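Amino acid ABC transporter, periplasmic amino acid-binding protein, putative (PDB 4I62) probably captures L-arginine, to which it is bound here, as the extracellular substrate-binding component of an amino acid ABC transporter. Local coordinates at residues Y126-K131 with Q223-A228; F49-Y54 with D261-S266; K131-K136 with D193-E198. All coordinates share one frame; numbering follows the deposited sequence.

The three contacts surround one bound arginine, their centres lying about 16 to 18 Å from one another. Contacts 1 and 3 draw on consecutive lengths of strand 126-135, which is interrupted by a bulge or short loop, and share Lys131; they meet again where Tyr227 OH lies 2.7 Å from Glu198 OE1, probably as a hydrogen bond. Contact 2 reaches contact 1 through aromatic packing, with Tyr227 CE2 3.5 Å from Phe52 CZ. It approaches contact 3 where Phe49 CZ lies 3.5 Å from Glu198 OE1. Contact 3 thus offers a carboxylate to the ligand's amino group, contact 2 an aromatic face and a carboxylate to its guanidinium, and contact 1 the wall contributed by Tyr227.

Contact 1: Y126-K131 with Q223-A228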
# COMPACT_ATOMS: atom_id res chain seq x y z
N TYR A 126 1.24 1.94 10.52
CA TYR A 126 1.64 0.55 10.30
C TYR A 126 3.12 0.57 9.99
O TYR A 126 3.63 1.56 9.42
CB TYR A 126 0.91 -0.04 9.09
CG TYR A 126 1.11 -1.51 8.93
CD1 TYR A 126 0.37 -2.39 9.70
CD2 TYR A 126 2.01 -2.04 8.02
CE1 TYR A 126 0.54 -3.77 9.59
CE2 TYR A 126 2.21 -3.44 7.92
CZ TYR A 126 1.45 -4.28 8.70
OH TYR A 126 1.61 -5.65 8.60
N THR A 127 3.83 -0.49 10.35
CA THR A 127 5.22 -0.62 9.93
C THR A 127 5.45 -1.96 9.29
O THR A 127 5.01 -3.00 9.78
CB THR A 127 6.19 -0.44 11.07
OG1 THR A 127 5.89 -1.41 12.08
CG2 THR A 127 6.06 0.96 11.62
N ALA A 128 6.16 -1.93 8.18
CA ALA A 128 6.32 -3.10 7.31
C ALA A 128 7.77 -3.40 6.99
O ALA A 128 8.61 -2.50 7.06
CB ALA A 128 5.54 -2.89 6.00
N LYS A 129 8.07 -4.68 6.74
CA LYS A 129 9.34 -5.11 6.11
C LYS A 129 9.08 -5.44 4.64
O LYS A 129 8.00 -5.87 4.26
CB LYS A 129 9.95 -6.35 6.80
CG LYS A 129 10.38 -6.12 8.25
CD LYS A 129 10.98 -7.37 8.85
CE LYS A 129 11.55 -7.12 10.25
NZ LYS A 129 12.08 -8.38 10.85
N ASN A 130 10.10 -5.27 3.81
CA ASN A 130 10.05 -5.68 2.42
C ASN A 130 10.44 -7.14 2.23
O ASN A 130 11.37 -7.62 2.87
CB ASN A 130 10.93 -4.76 1.58
CG ASN A 130 10.31 -3.39 1.47
OD1 ASN A 130 9.33 -3.22 0.79
ND2 ASN A 130 10.80 -2.43 2.27
N LYS A 131 9.74 -7.82 1.33
CA LYS A 131 9.97 -9.23 1.02
C LYS A 131 9.95 -9.42 -0.49
O LYS A 131 9.61 -8.48 -1.23
CB LYS A 131 8.89 -10.12 1.65
CG LYS A 131 8.77 -9.99 3.14
CD LYS A 131 9.95 -10.60 3.80
CE LYS A 131 9.61 -10.95 5.23
NZ LYS A 131 10.63 -11.91 5.74
N GLN A 223 16.18 1.93 7.04
CA GLN A 223 15.33 2.82 7.83
C GLN A 223 13.88 2.34 7.87
O GLN A 223 13.48 1.49 7.08
CB GLN A 223 15.38 4.24 7.26
CG GLN A 223 14.64 4.41 5.94
CD GLN A 223 14.26 5.86 5.66
OE1 GLN A 223 15.12 6.68 5.31
NE2 GLN A 223 12.98 6.19 5.84
N ASP A 224 13.11 2.90 8.80
CA ASP A 224 11.69 2.59 8.95
C ASP A 224 10.92 2.65 7.64
O ASP A 224 11.07 3.58 6.87
CB ASP A 224 11.05 3.62 9.89
CG ASP A 224 11.45 3.43 11.35
OD1 ASP A 224 12.41 2.67 11.62
OD2 ASP A 224 10.79 4.07 12.21
N ASP A 225 10.08 1.65 7.40
CA ASP A 225 9.07 1.73 6.37
C ASP A 225 7.73 1.80 7.10
O ASP A 225 7.15 0.76 7.46
CB ASP A 225 9.13 0.49 5.49
CG ASP A 225 8.14 0.53 4.34
OD1 ASP A 225 7.39 1.53 4.21
OD2 ASP A 225 8.13 -0.45 3.57
N SER A 226 7.26 3.02 7.32
CA SER A 226 6.01 3.24 8.05
C SER A 226 4.95 3.85 7.16
O SER A 226 5.22 4.81 6.42
CB SER A 226 6.27 4.19 9.21
OG SER A 226 7.19 3.59 10.12
N TYR A 227 3.74 3.28 7.21
CA TYR A 227 2.63 3.83 6.46
C TYR A 227 1.99 5.00 7.22
O TYR A 227 1.89 4.98 8.44
CB TYR A 227 1.52 2.79 6.24
CG TYR A 227 1.82 1.61 5.38
CD1 TYR A 227 3.01 1.48 4.69
CD2 TYR A 227 0.86 0.61 5.27
CE1 TYR A 227 3.24 0.34 3.88
CE2 TYR A 227 1.07 -0.51 4.49
CZ TYR A 227 2.26 -0.64 3.81
OH TYR A 227 2.42 -1.77 3.02
N ALA A 228 1.56 6.00 6.45
CA ALA A 228 0.91 7.17 7.00
C ALA A 228 -0.08 7.73 5.98
O ALA A 228 -0.03 7.38 4.78
CB ALA A 228 1.95 8.20 7.40
O HOH W 1 10.43 -1.28 8.49
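Tyr126 and Tyr227 carry the close-packed end of this contact, their side chains lying alongside one another and pointing the same way. Tyr126 CB rests 3.9 Å from Tyr227 CD2; with CG opposite the backbone N (chi1 -171°), the Tyr126 ring swings so that its CD2 sits over one face of the Tyr227 ring, near the rim. The two rings are inclined rather than stacked, with centroids 5.5 Å apart and planes at 35°. Phe52 then meets both tyrosines edge-to-face, and Tyr227 also touches the bound arginine.

Two backbone bonds hold the two segments together at this end. Tyr227 N donates to Tyr126 O at 2.8 Å, and Ala128 N donates to Asp225 O at 3.0 Å with an N-H...O angle of 169°. Between them Thr127 and Ser226 form an antiparallel non-hydrogen-bonded pair, their CA atoms 4.4 Å apart.

Beyond Ala128 the pairing gives way and water takes over. One molecule gives a hydrogen to Ala128 O at 2.6 Å and accepts one from Asp225 N at 3.1 Å, bridging backbones that have begun to diverge. Here Asn130 and Asp225 cross at about a right angle with the amide and carboxylate planes nearly parallel, yet Asn130 ND2 stays 3.6 Å from Asp225 OD2, and the two are not hydrogen-bonded. Their firmer partners are elsewhere: Gln161 donates to Asn130 OD1, and Ser110 bonds Asp225 OD1.

The first segment crosses between the two lobes, as interlobe strands do in the type II periplasmic binding protein fold. Asp225 OD2 is also close to Glu198 OE2 beside the ligand, a pairing of carboxylates that would be easier to understand if the two shared a proton.

Contact 2: F49-Y54 with D261-S266. With ARG (arginine), chain B.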
# COMPACT_ATOMS: atom_id res chain seq x y z
N PHE A 49 -4.15 -4.01 -3.25
CA PHE A 49 -3.15 -3.94 -2.20
C PHE A 49 -3.73 -4.51 -0.89
O PHE A 49 -3.69 -3.86 0.16
CB PHE A 49 -2.67 -2.48 -2.05
CG PHE A 49 -1.30 -2.31 -1.44
CD1 PHE A 49 -0.19 -2.72 -2.13
CD2 PHE A 49 -1.13 -1.71 -0.19
CE1 PHE A 49 1.09 -2.53 -1.59
CE2 PHE A 49 0.12 -1.51 0.34
CZ PHE A 49 1.25 -1.92 -0.36
N ALA A 50 -4.28 -5.73 -0.96
CA ALA A 50 -4.82 -6.36 0.24
C ALA A 50 -3.69 -6.56 1.25
O ALA A 50 -2.58 -6.96 0.86
CB ALA A 50 -5.46 -7.70 -0.09
N PRO A 51 -3.95 -6.35 2.54
CA PRO A 51 -5.26 -6.15 3.18
C PRO A 51 -5.73 -4.69 3.24
O PRO A 51 -6.85 -4.42 3.71
CB PRO A 51 -5.02 -6.67 4.62
CG PRO A 51 -3.56 -6.34 4.85
CD PRO A 51 -2.90 -6.64 3.54
N PHE A 52 -4.89 -3.76 2.82
CA PHE A 52 -5.14 -2.32 3.02
C PHE A 52 -6.28 -1.80 2.14
O PHE A 52 -7.22 -1.13 2.63
CB PHE A 52 -3.83 -1.55 2.84
CG PHE A 52 -2.80 -2.00 3.83
CD1 PHE A 52 -2.88 -1.56 5.15
CD2 PHE A 52 -1.85 -2.96 3.49
CE1 PHE A 52 -2.01 -2.04 6.10
CE2 PHE A 52 -0.99 -3.45 4.45
CZ PHE A 52 -1.07 -2.99 5.75
N GLU A 53 -6.23 -2.09 0.84
CA GLU A 53 -7.34 -1.78 -0.07
C GLU A 53 -7.32 -2.78 -1.22
O GLU A 53 -6.25 -3.03 -1.79
CB GLU A 53 -7.28 -0.34 -0.60
CG GLU A 53 -5.92 0.09 -1.14
CD GLU A 53 -4.98 0.61 -0.08
OE1 GLU A 53 -5.56 1.19 0.91
OE2 GLU A 53 -3.73 0.51 -0.20
N TYR A 54 -8.48 -3.30 -1.58
CA TYR A 54 -8.56 -4.30 -2.63
C TYR A 54 -9.99 -4.35 -3.11
O TYR A 54 -10.91 -3.78 -2.51
CB TYR A 54 -8.04 -5.66 -2.13
CG TYR A 54 -8.79 -6.26 -0.94
CD1 TYR A 54 -8.47 -5.85 0.36
CD2 TYR A 54 -9.76 -7.26 -1.11
CE1 TYR A 54 -9.08 -6.42 1.45
CE2 TYR A 54 -10.41 -7.80 -0.01
CZ TYR A 54 -10.06 -7.39 1.26
OH TYR A 54 -10.68 -7.92 2.37
N ASP A 261 -9.10 -8.55 9.98
CA ASP A 261 -10.37 -8.81 9.33
C ASP A 261 -10.22 -8.69 7.82
O ASP A 261 -10.74 -9.51 7.06
CB ASP A 261 -11.45 -7.80 9.77
CG ASP A 261 -11.91 -7.97 11.20
OD1 ASP A 261 -11.57 -8.99 11.85
OD2 ASP A 261 -12.65 -7.06 11.66
N ALA A 262 -9.55 -7.63 7.39
CA ALA A 262 -9.43 -7.36 5.97
C ALA A 262 -8.58 -8.45 5.30
O ALA A 262 -8.84 -8.84 4.16
CB ALA A 262 -8.81 -6.00 5.76
N PHE A 263 -7.55 -8.91 6.00
CA PHE A 263 -6.70 -9.96 5.45
C PHE A 263 -7.53 -11.24 5.24
O PHE A 263 -7.52 -11.83 4.16
CB PHE A 263 -5.50 -10.21 6.37
CG PHE A 263 -4.46 -11.11 5.75
CD1 PHE A 263 -4.57 -12.48 5.86
CD2 PHE A 263 -3.41 -10.59 4.99
CE1 PHE A 263 -3.63 -13.31 5.29
CE2 PHE A 263 -2.47 -11.42 4.40
CZ PHE A 263 -2.58 -12.77 4.54
N LYS A 264 -8.28 -11.65 6.27
CA LYS A 264 -9.13 -12.82 6.17
C LYS A 264 -10.15 -12.70 5.03
O LYS A 264 -10.34 -13.64 4.27
CB LYS A 264 -9.88 -13.02 7.48
CG LYS A 264 -9.02 -13.41 8.66
CD LYS A 264 -9.84 -13.49 9.94
CE LYS A 264 -8.97 -13.83 11.15
NZ LYS A 264 -8.26 -15.14 10.99
N ALA A 265 -10.77 -11.53 4.90
CA ALA A 265 -11.79 -11.31 3.86
C ALA A 265 -11.21 -11.24 2.43
O ALA A 265 -11.95 -11.36 1.44
CB ALA A 265 -12.61 -10.06 4.16
N SER A 266 -9.89 -11.08 2.32
CA SER A 266 -9.23 -11.05 1.01
C SER A 266 -8.89 -12.44 0.47
O SER A 266 -8.51 -12.57 -0.70
CB SER A 266 -7.96 -10.19 1.06
OG SER A 266 -6.87 -10.89 1.68
N ARG B . 4.22 1.41 0.51
CA ARG B . 4.62 1.63 -0.90
C ARG B . 4.78 3.11 -1.21
O ARG B . 4.23 3.95 -0.46
CB ARG B . 3.68 0.92 -1.86
CG ARG B . 2.21 1.32 -1.66
CD ARG B . 1.34 0.83 -2.80
NE ARG B . -0.06 0.96 -2.44
CZ ARG B . -1.08 0.65 -3.22
NH1 ARG B . -2.32 0.82 -2.78
NH2 ARG B . -0.86 0.18 -4.44
OXT ARG B . 5.42 3.42 -2.27
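A chi1 of 59° sets CG of Tyr54 between its backbone N and carbonyl carbon and directs the ring at the last turn of helix 254-265, where a chi1 of 78° at Ser266 turns OG back to Phe263 O. That serine bond, 2.7 Å from OG to Phe263 O, leaves Ser266 CB to lie over one face of the Tyr54 ring. The result is a CH-pi contact, with CB 3.8 Å from the ring centroid. The phenol OH comes within 2.7 Å of Ala262 O, but this is a weak bond whose proton has another acceptor in reach. Phe263 O, by contrast, accepts from both the side chain and the backbone N of Ser266.

Pro51, which follows a cis peptide bond, packs against the helix at Ala262 and Phe263. Its CB sits 4.0 Å from Phe263 CB and equally far from Ala262 CB, its CD meets the edge of the Phe263 ring, and its carbonyl O lies in plane at the edge of the Tyr54 ring.

Away from the helix the same loop serves the ligand. Phe52 and Glu53 face Phe49 in a classic beta bulge. The arginine's NE lies 3.4 Å above the centre of the Phe49 ring, and its NH1 donates to Glu53 OE2 at 3.0 Å.

Tyr54 opens strand 54-58, bonded through its backbone to Val65 of the partner strand 61-65. Lys56 of the same hairpin reaches Ala265 O, while helix 199-208 meets Phe263 through Lys203 and Glu207 and Phe49 through Val201.

Contact 3: K131-K136 with D193-E198; sequences KLIVKK and DAVIFE. With ARG (arginine), chain B.
Lys131 O and Phe197 O approach to 3.1 Å, unusually near for two acceptors, within a pair that is hydrogen-bonded in both directions. Lys131 N donates to Phe197 O at 2.9 Å and Phe197 N returns a bond to Lys131 O, each donor tilted from the acceptor's carbonyl plane, by 33° and 29°. Two residues on, Ile133 and Val195 repeat the pair of hydrogen bonds without such a tilt.

On the face holding these residues, CG2 of Ile133 does the touching. With chi1 at -172° the longer CG1 branch lies opposite the backbone N, and CG2 meets both Val195 CB and, 3.8 Å away, Phe197 CD2. Val195 CG1 covers one face of that phenylalanine ring, near its rim. These antiparallel strands are central to a lobe sheet of the type II periplasmic binding protein fold: strand 194-198 runs parallel to 152-156 on its other side, and helices 180-188 and 199-208 cover Ile133 and Phe197. On the reverse face Leu132 divides its methyls, CD2 lying 3.7 Å from Ile196 CG1 and CD1 lying against Ala194 CB, which Val134 CG1 also touches.

Past Val134 a water bridges Lys135 N and Asp193 O. At the other end Glu198, the N-cap of helix 199-208, turns its carboxylate to the bound arginine, whose amino N donates to OE1 at 2.9 Å and more weakly to OE2.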
# COMPACT_ATOMS: atom_id res chain seq x y z
N LYS A 131 9.74 -7.82 1.33
CA LYS A 131 9.97 -9.23 1.02
C LYS A 131 9.95 -9.42 -0.49
O LYS A 131 9.61 -8.48 -1.23
CB LYS A 131 8.89 -10.12 1.65
CG LYS A 131 8.77 -9.99 3.14
CD LYS A 131 9.95 -10.60 3.80
CE LYS A 131 9.61 -10.95 5.23
NZ LYS A 131 10.63 -11.91 5.74
N LEU A 132 10.32 -10.64 -0.92
CA LEU A 132 10.10 -11.05 -2.32
C LEU A 132 9.05 -12.11 -2.37
O LEU A 132 9.07 -13.07 -1.58
CB LEU A 132 11.30 -11.71 -2.96
CG LEU A 132 12.58 -10.92 -3.11
CD1 LEU A 132 13.56 -11.92 -3.83
CD2 LEU A 132 12.39 -9.65 -3.93
N ILE A 133 8.16 -11.97 -3.34
CA ILE A 133 7.31 -13.07 -3.76
C ILE A 133 7.90 -13.68 -5.04
O ILE A 133 8.37 -12.95 -5.93
CB ILE A 133 5.82 -12.65 -3.90
CG1 ILE A 133 4.90 -13.85 -4.15
CG2 ILE A 133 5.62 -11.56 -4.92
CD1 ILE A 133 3.41 -13.48 -4.01
N VAL A 134 7.94 -15.02 -5.07
CA VAL A 134 8.56 -15.78 -6.13
C VAL A 134 7.69 -17.00 -6.45
O VAL A 134 6.79 -17.35 -5.69
CB VAL A 134 9.99 -16.25 -5.70
CG1 VAL A 134 10.89 -15.03 -5.52
CG2 VAL A 134 9.97 -17.10 -4.43
N LYS A 135 7.98 -17.66 -7.58
CA LYS A 135 7.41 -19.00 -7.75
C LYS A 135 7.85 -19.88 -6.59
O LYS A 135 9.01 -19.76 -6.12
CB LYS A 135 7.83 -19.62 -9.06
CG LYS A 135 7.20 -19.02 -10.30
CD LYS A 135 7.41 -20.02 -11.45
CE LYS A 135 6.57 -19.72 -12.68
NZ LYS A 135 7.10 -18.52 -13.34
N LYS A 136 7.01 -20.81 -6.15
CA LYS A 136 7.33 -21.55 -4.94
C LYS A 136 8.60 -22.38 -5.06
O LYS A 136 9.29 -22.58 -4.03
CB LYS A 136 6.15 -22.40 -4.47
CG LYS A 136 5.77 -23.49 -5.39
CD LYS A 136 4.57 -24.23 -4.82
CE LYS A 136 4.00 -25.23 -5.82
NZ LYS A 136 2.58 -25.57 -5.50
N ASP A 193 11.42 -12.97 -12.34
CA ASP A 193 11.83 -13.97 -11.38
C ASP A 193 11.34 -13.70 -9.96
O ASP A 193 11.25 -14.61 -9.15
CB ASP A 193 13.36 -14.02 -11.38
CG ASP A 193 13.89 -14.48 -12.68
OD1 ASP A 193 13.51 -15.63 -13.06
OD2 ASP A 193 14.65 -13.75 -13.36
N ALA A 194 11.06 -12.43 -9.65
CA ALA A 194 10.70 -12.04 -8.28
C ALA A 194 10.02 -10.70 -8.34
O ALA A 194 10.30 -9.90 -9.26
CB ALA A 194 11.94 -11.93 -7.40
N VAL A 195 9.14 -10.44 -7.38
CA VAL A 195 8.52 -9.13 -7.21
C VAL A 195 8.73 -8.69 -5.77
O VAL A 195 8.58 -9.49 -4.83
CB VAL A 195 7.01 -9.17 -7.55
CG1 VAL A 195 6.35 -7.82 -7.28
CG2 VAL A 195 6.81 -9.59 -8.99
N ILE A 196 9.09 -7.42 -5.57
CA ILE A 196 9.27 -6.87 -4.24
C ILE A 196 7.96 -6.32 -3.71
O ILE A 196 7.37 -5.41 -4.33
CB ILE A 196 10.33 -5.73 -4.21
CG1 ILE A 196 11.62 -6.13 -4.93
CG2 ILE A 196 10.59 -5.27 -2.79
CD1 ILE A 196 12.63 -5.01 -5.02
N PHE A 197 7.49 -6.82 -2.57
CA PHE A 197 6.30 -6.28 -1.91
C PHE A 197 6.52 -6.27 -0.41
O PHE A 197 7.20 -7.14 0.15
CB PHE A 197 5.04 -7.16 -2.13
CG PHE A 197 4.38 -7.06 -3.48
CD1 PHE A 197 4.09 -5.87 -4.08
CD2 PHE A 197 4.02 -8.22 -4.15
CE1 PHE A 197 3.45 -5.82 -5.35
CE2 PHE A 197 3.36 -8.18 -5.37
CZ PHE A 197 3.07 -6.99 -5.96
N GLU A 198 5.88 -5.31 0.26
CA GLU A 198 5.83 -5.32 1.72
C GLU A 198 5.14 -6.60 2.22
O GLU A 198 4.20 -7.10 1.59
CB GLU A 198 5.16 -4.04 2.21
CG GLU A 198 6.12 -2.85 2.03
CD GLU A 198 5.49 -1.49 1.69
OE1 GLU A 198 4.36 -1.44 1.13
OE2 GLU A 198 6.17 -0.47 1.90
N ARG B . 4.22 1.41 0.51
CA ARG B . 4.62 1.63 -0.90
C ARG B . 4.78 3.11 -1.21
O ARG B . 4.23 3.95 -0.46
CB ARG B . 3.68 0.92 -1.86
CG ARG B . 2.21 1.32 -1.66
CD ARG B . 1.34 0.83 -2.80
NE ARG B . -0.06 0.96 -2.44
CZ ARG B . -1.08 0.65 -3.22
NH1 ARG B . -2.32 0.82 -2.78
NH2 ARG B . -0.86 0.18 -4.44
OXT ARG B . 5.42 3.42 -2.27
O HOH W 2 10.18 -17.08 -9.41